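PDB 4Q38: putative uncharacterized protein tcp24 from Actinoplanes teichomyceticus, which transfers long fatty acyl groups from acyl-CoA to the amino sugar of glycopeptide antibiotics such as teicoplanin. Local coordinates for residues Y189-L198 with Y224-F235. Residues are numbered along the deposited sequence; the frame is centred on the assembly and turned at random. Where two conformers were deposited one is given.
Sequences YRLGRLQFSL and YDESLHRARPFF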
loop_
_atom_site.group_PDB
_atom_site.type_symbol
_atom_site.label_atom_id
_atom_site.label_comp_id
_atom_site.label_asym_id
_atom_site.label_seq_id
_atom_site.Cartn_x
_atom_site.Cartn_y
_atom_site.Cartn_z
ATOM N N TYR A 189 2.795 -0.320 10.444
ATOM C CA TYR A 189 3.940 -1.162 10.843
ATOM C C TYR A 189 3.702 -2.628 10.547
ATOM O O TYR A 189 2.650 -3.173 10.877
ATOM C CB TYR A 189 4.296 -0.954 12.338
ATOM C CG TYR A 189 4.751 0.454 12.547
ATOM C CD1 TYR A 189 6.074 0.819 12.287
ATOM C CD2 TYR A 189 3.840 1.456 12.919
ATOM C CE1 TYR A 189 6.495 2.127 12.420
ATOM C CE2 TYR A 189 4.252 2.773 13.044
ATOM C CZ TYR A 189 5.577 3.100 12.788
ATOM O OH TYR A 189 6.005 4.403 12.896
ATOM N N ARG A 190 4.685 -3.263 9.918
ATOM C CA ARG A 190 4.626 -4.707 9.726
ATOM C C ARG A 190 5.191 -5.387 10.972
ATOM O O ARG A 190 6.344 -5.158 11.363
ATOM C CB ARG A 190 5.376 -5.150 8.458
ATOM C CG ARG A 190 5.253 -6.655 8.214
ATOM C CD ARG A 190 5.782 -7.123 6.868
ATOM N NE ARG A 190 5.466 -8.542 6.710
ATOM C CZ ARG A 190 5.366 -9.183 5.550
ATOM N NH1 ARG A 190 5.565 -8.543 4.396
ATOM N NH2 ARG A 190 5.046 -10.470 5.548
ATOM N N LEU A 191 4.359 -6.213 11.588
ATOM C CA LEU A 191 4.714 -6.890 12.820
ATOM C C LEU A 191 4.630 -8.399 12.593
ATOM O O LEU A 191 3.737 -9.086 13.103
ATOM C CB LEU A 191 3.783 -6.422 13.952
ATOM C CG LEU A 191 3.717 -4.912 14.260
ATOM C CD1 LEU A 191 2.779 -4.678 15.442
ATOM C CD2 LEU A 191 5.073 -4.273 14.563
ATOM N N GLY A 192 5.564 -8.916 11.802
ATOM C CA GLY A 192 5.520 -10.332 11.414
ATOM C C GLY A 192 4.712 -10.482 10.144
ATOM O O GLY A 192 4.940 -9.735 9.188
ATOM N N ARG A 193 3.779 -11.440 10.120
ATOM C CA ARG A 193 3.012 -11.729 8.897
ATOM C C ARG A 193 2.011 -10.610 8.568
ATOM O O ARG A 193 1.732 -10.345 7.398
ATOM C CB ARG A 193 2.286 -13.087 9.006
ATOM C CG ARG A 193 1.624 -13.572 7.711
ATOM C CD ARG A 193 2.674 -13.729 6.617
ATOM N NE ARG A 193 2.131 -13.912 5.265
ATOM C CZ ARG A 193 1.673 -12.944 4.473
ATOM N NH1 ARG A 193 1.617 -11.674 4.896
ATOM N NH2 ARG A 193 1.247 -13.248 3.253
ATOM N N LEU A 194 1.478 -9.966 9.605
ATOM C CA LEU A 194 0.463 -8.917 9.423
ATOM C C LEU A 194 1.026 -7.519 9.619
ATOM O O LEU A 194 2.021 -7.335 10.321
ATOM C CB LEU A 194 -0.659 -9.106 10.438
ATOM C CG LEU A 194 -1.311 -10.477 10.551
ATOM C CD1 LEU A 194 -2.313 -10.401 11.685
ATOM C CD2 LEU A 194 -1.972 -10.842 9.226
ATOM N N GLN A 195 0.353 -6.542 9.011
ATOM C CA GLN A 195 0.587 -5.131 9.261
ATOM C C GLN A 195 -0.550 -4.544 10.083
ATOM O O GLN A 195 -1.688 -5.021 10.019
ATOM C CB GLN A 195 0.613 -4.358 7.948
ATOM C CG GLN A 195 1.747 -4.701 7.002
ATOM C CD GLN A 195 1.377 -4.335 5.584
ATOM O OE1 GLN A 195 0.214 -4.467 5.200
ATOM N NE2 GLN A 195 2.352 -3.864 4.803
ATOM N N PHE A 196 -0.230 -3.497 10.837
ATOM C CA PHE A 196 -1.224 -2.759 11.624
ATOM C C PHE A 196 -1.067 -1.270 11.397
ATOM O O PHE A 196 0.040 -0.745 11.454
ATOM C CB PHE A 196 -1.073 -3.065 13.127
ATOM C CG PHE A 196 -1.334 -4.501 13.477
ATOM C CD1 PHE A 196 -2.621 -4.945 13.741
ATOM C CD2 PHE A 196 -0.290 -5.426 13.505
ATOM C CE1 PHE A 196 -2.874 -6.285 14.038
ATOM C CE2 PHE A 196 -0.532 -6.763 13.809
ATOM C CZ PHE A 196 -1.825 -7.197 14.063
ATOM N N SER A 197 -2.188 -0.597 11.146
ATOM C CA SER A 197 -2.192 0.858 10.999
ATOM C C SER A 197 -2.907 1.546 12.167
ATOM O O SER A 197 -3.925 1.055 12.657
ATOM C CB SER A 197 -2.888 1.261 9.700
ATOM O OG SER A 197 -4.183 0.689 9.664
ATOM N N LEU A 198 -2.371 2.683 12.591
ATOM C CA LEU A 198 -3.079 3.574 13.510
ATOM C C LEU A 198 -4.332 4.048 12.792
ATOM O O LEU A 198 -4.268 4.522 11.666
ATOM C CB LEU A 198 -2.216 4.778 13.867
ATOM C CG LEU A 198 -0.910 4.538 14.624
ATOM C CD1 LEU A 198 -0.012 5.760 14.502
ATOM C CD2 LEU A 198 -1.208 4.243 16.081
ATOM N N TYR A 224 -0.140 -15.727 12.037
ATOM C CA TYR A 224 -1.239 -14.788 12.314
ATOM C C TYR A 224 -1.347 -14.490 13.825
ATOM O O TYR A 224 -1.444 -13.319 14.232
ATOM C CB TYR A 224 -2.548 -15.355 11.758
ATOM C CG TYR A 224 -3.829 -14.665 12.223
ATOM C CD1 TYR A 224 -4.376 -13.597 11.514
ATOM C CD2 TYR A 224 -4.508 -15.116 13.349
ATOM C CE1 TYR A 224 -5.555 -12.982 11.940
ATOM C CE2 TYR A 224 -5.680 -14.512 13.779
ATOM C CZ TYR A 224 -6.201 -13.446 13.076
ATOM O OH TYR A 224 -7.376 -12.865 13.534
ATOM N N ASP A 225 -1.313 -15.546 14.638
ATOM C CA ASP A 225 -1.459 -15.410 16.085
ATOM C C ASP A 225 -0.305 -14.635 16.718
ATOM O O ASP A 225 -0.522 -13.835 17.631
ATOM C CB ASP A 225 -1.622 -16.782 16.744
ATOM C CG ASP A 225 -3.011 -17.358 16.547
ATOM O OD1 ASP A 225 -3.991 -16.579 16.477
ATOM O OD2 ASP A 225 -3.129 -18.596 16.475
ATOM N N GLU A 226 0.917 -14.877 16.227
ATOM C CA GLU A 226 2.094 -14.147 16.689
ATOM C C GLU A 226 1.954 -12.661 16.402
ATOM O O GLU A 226 2.225 -11.826 17.260
ATOM C CB GLU A 226 3.378 -14.693 16.045
ATOM C CG GLU A 226 3.908 -15.925 16.743
ATOM C CD GLU A 226 4.166 -15.673 18.208
ATOM O OE1 GLU A 226 5.006 -14.793 18.527
ATOM O OE2 GLU A 226 3.524 -16.347 19.039
ATOM N N SER A 227 1.521 -12.333 15.188
ATOM C CA SER A 227 1.303 -10.938 14.828
ATOM C C SER A 227 0.266 -10.279 15.725
ATOM O O SER A 227 0.503 -9.183 16.218
ATOM C CB SER A 227 0.847 -10.802 13.382
ATOM O OG SER A 227 1.929 -10.811 12.493
ATOM N N LEU A 228 -0.882 -10.933 15.915
ATOM C CA LEU A 228 -1.906 -10.403 16.827
ATOM C C LEU A 228 -1.393 -10.130 18.230
ATOM O O LEU A 228 -1.757 -9.122 18.833
ATOM C CB LEU A 228 -3.128 -11.316 16.907
ATOM C CG LEU A 228 -4.282 -11.041 15.956
ATOM C CD1 LEU A 228 -5.357 -12.051 16.303
ATOM C CD2 LEU A 228 -4.828 -9.621 16.115
ATOM N N HIS A 229 -0.554 -11.026 18.756
ATOM C CA HIS A 229 0.059 -10.818 20.070
ATOM C C HIS A 229 1.031 -9.670 20.122
ATOM O O HIS A 229 1.278 -9.113 21.187
ATOM C CB HIS A 229 0.716 -12.108 20.572
ATOM C CG HIS A 229 -0.278 -13.090 21.139
ATOM N ND1 HIS A 229 -1.097 -13.817 20.358
ATOM C CD2 HIS A 229 -0.604 -13.404 22.451
ATOM C CE1 HIS A 229 -1.897 -14.579 21.135
ATOM N NE2 HIS A 229 -1.589 -14.326 22.413
ATOM N N ARG A 230 1.601 -9.301 18.980
ATOM C CA ARG A 230 2.566 -8.204 18.951
ATOM C C ARG A 230 1.895 -6.817 18.954
ATOM O O ARG A 230 2.508 -5.824 19.338
ATOM C CB ARG A 230 3.470 -8.346 17.722
ATOM C CG ARG A 230 4.478 -9.490 17.861
ATOM C CD ARG A 230 5.307 -9.700 16.600
ATOM N NE ARG A 230 6.081 -8.505 16.265
ATOM C CZ ARG A 230 6.993 -8.433 15.295
ATOM N NH1 ARG A 230 7.286 -9.509 14.563
ATOM N NH2 ARG A 230 7.634 -7.285 15.082
ATOM N N ALA A 231 0.636 -6.766 18.539
ATOM C CA ALA A 231 0.001 -5.494 18.214
ATOM C C ALA A 231 -0.107 -4.561 19.424
ATOM O O ALA A 231 0.462 -3.477 19.409
ATOM C CB ALA A 231 -1.356 -5.724 17.558
ATOM N N ARG A 232 -0.805 -4.987 20.477
ATOM C CA ARG A 232 -1.007 -4.109 21.623
ATOM C C ARG A 232 0.308 -3.685 22.304
ATOM O O ARG A 232 0.501 -2.495 22.570
ATOM C CB ARG A 232 -2.016 -4.700 22.612
ATOM C CG ARG A 232 -2.993 -3.670 23.149
ATOM C CD ARG A 232 -4.317 -4.302 23.543
ATOM N NE ARG A 232 -4.138 -5.359 24.537
ATOM C CZ ARG A 232 -4.415 -5.242 25.833
ATOM N NH1 ARG A 232 -4.903 -4.107 26.324
ATOM N NH2 ARG A 232 -4.210 -6.277 26.641
ATOM N N PRO A 233 1.228 -4.643 22.569
ATOM C CA PRO A 233 2.502 -4.220 23.176
ATOM C C PRO A 233 3.269 -3.214 22.314
ATOM O O PRO A 233 3.863 -2.264 22.839
ATOM C CB PRO A 233 3.309 -5.523 23.269
ATOM C CG PRO A 233 2.296 -6.606 23.257
ATOM C CD PRO A 233 1.122 -6.109 22.457
ATOM N N PHE A 234 3.265 -3.422 20.997
ATOM C CA PHE A 234 3.970 -2.515 20.114
ATOM C C PHE A 234 3.385 -1.101 20.186
ATOM O O PHE A 234 4.106 -0.136 20.421
ATOM C CB PHE A 234 3.920 -2.999 18.664
ATOM C CG PHE A 234 4.692 -2.119 17.716
ATOM C CD1 PHE A 234 6.074 -2.244 17.599
ATOM C CD2 PHE A 234 4.041 -1.160 16.952
ATOM C CE1 PHE A 234 6.793 -1.434 16.721
ATOM C CE2 PHE A 234 4.747 -0.339 16.080
ATOM C CZ PHE A 234 6.126 -0.482 15.959
ATOM N N PHE A 235 2.080 -0.989 19.976
ATOM C CA PHE A 235 1.461 0.340 19.944
ATOM C C PHE A 235 1.358 1.019 21.313
ATOM O O PHE A 235 1.515 2.246 21.414
ATOM C CB PHE A 235 0.140 0.305 19.176
ATOM C CG PHE A 235 0.333 0.107 17.688
ATOM C CD1 PHE A 235 0.605 1.191 16.857
ATOM C CD2 PHE A 235 0.302 -1.173 17.130
ATOM C CE1 PHE A 235 0.811 1.015 15.491
ATOM C CE2 PHE A 235 0.505 -1.360 15.765
ATOM C CZ PHE A 235 0.751 -0.263 14.944
#
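S227 plugs the turn of the 189-198 hairpin from the helix side. Its OG, anti to its own carbonyl carbon (chi1 -83°), donates to L191 O at 2.6 Å and accepts the N-H of L194 at 3.0 Å in a nearly straight bond (167°), so one hydroxyl ties together L191 and L194, the residues that flank the two-residue G192-R193 turn. L191 can be followed outward from there. Its CB sits beside R230 NE, at 3.9 Å, where the guanidinium lays one face over the L191-G192 peptide. Beyond CG the branches part: CD2 stands over the centre of the F234 ring as a CH-pi contact, 3.8 Å from the centroid, while CD1 rests against F234 CB and F235 CE2. Further along the hairpin's second strand, on the same helix-facing side, A231 CB sits over the centre of the F196 ring. The F235 ring leans on the second strand, its CE2 3.5 Å from F196 CB and its CD1 against L198 CD2. Y189 meets F234 obliquely, ring planes at 51°. Near the turn, the R193 side chain, whose guanidinium bonds to G217 O, touches coenzyme A and Y224 approaches the bound decanoyl-glucosamine. Helix 221-238 thus packs on the edge hairpin of the mixed sheet, an alpha/beta layer consistent with the GNAT-like acyltransferase domain.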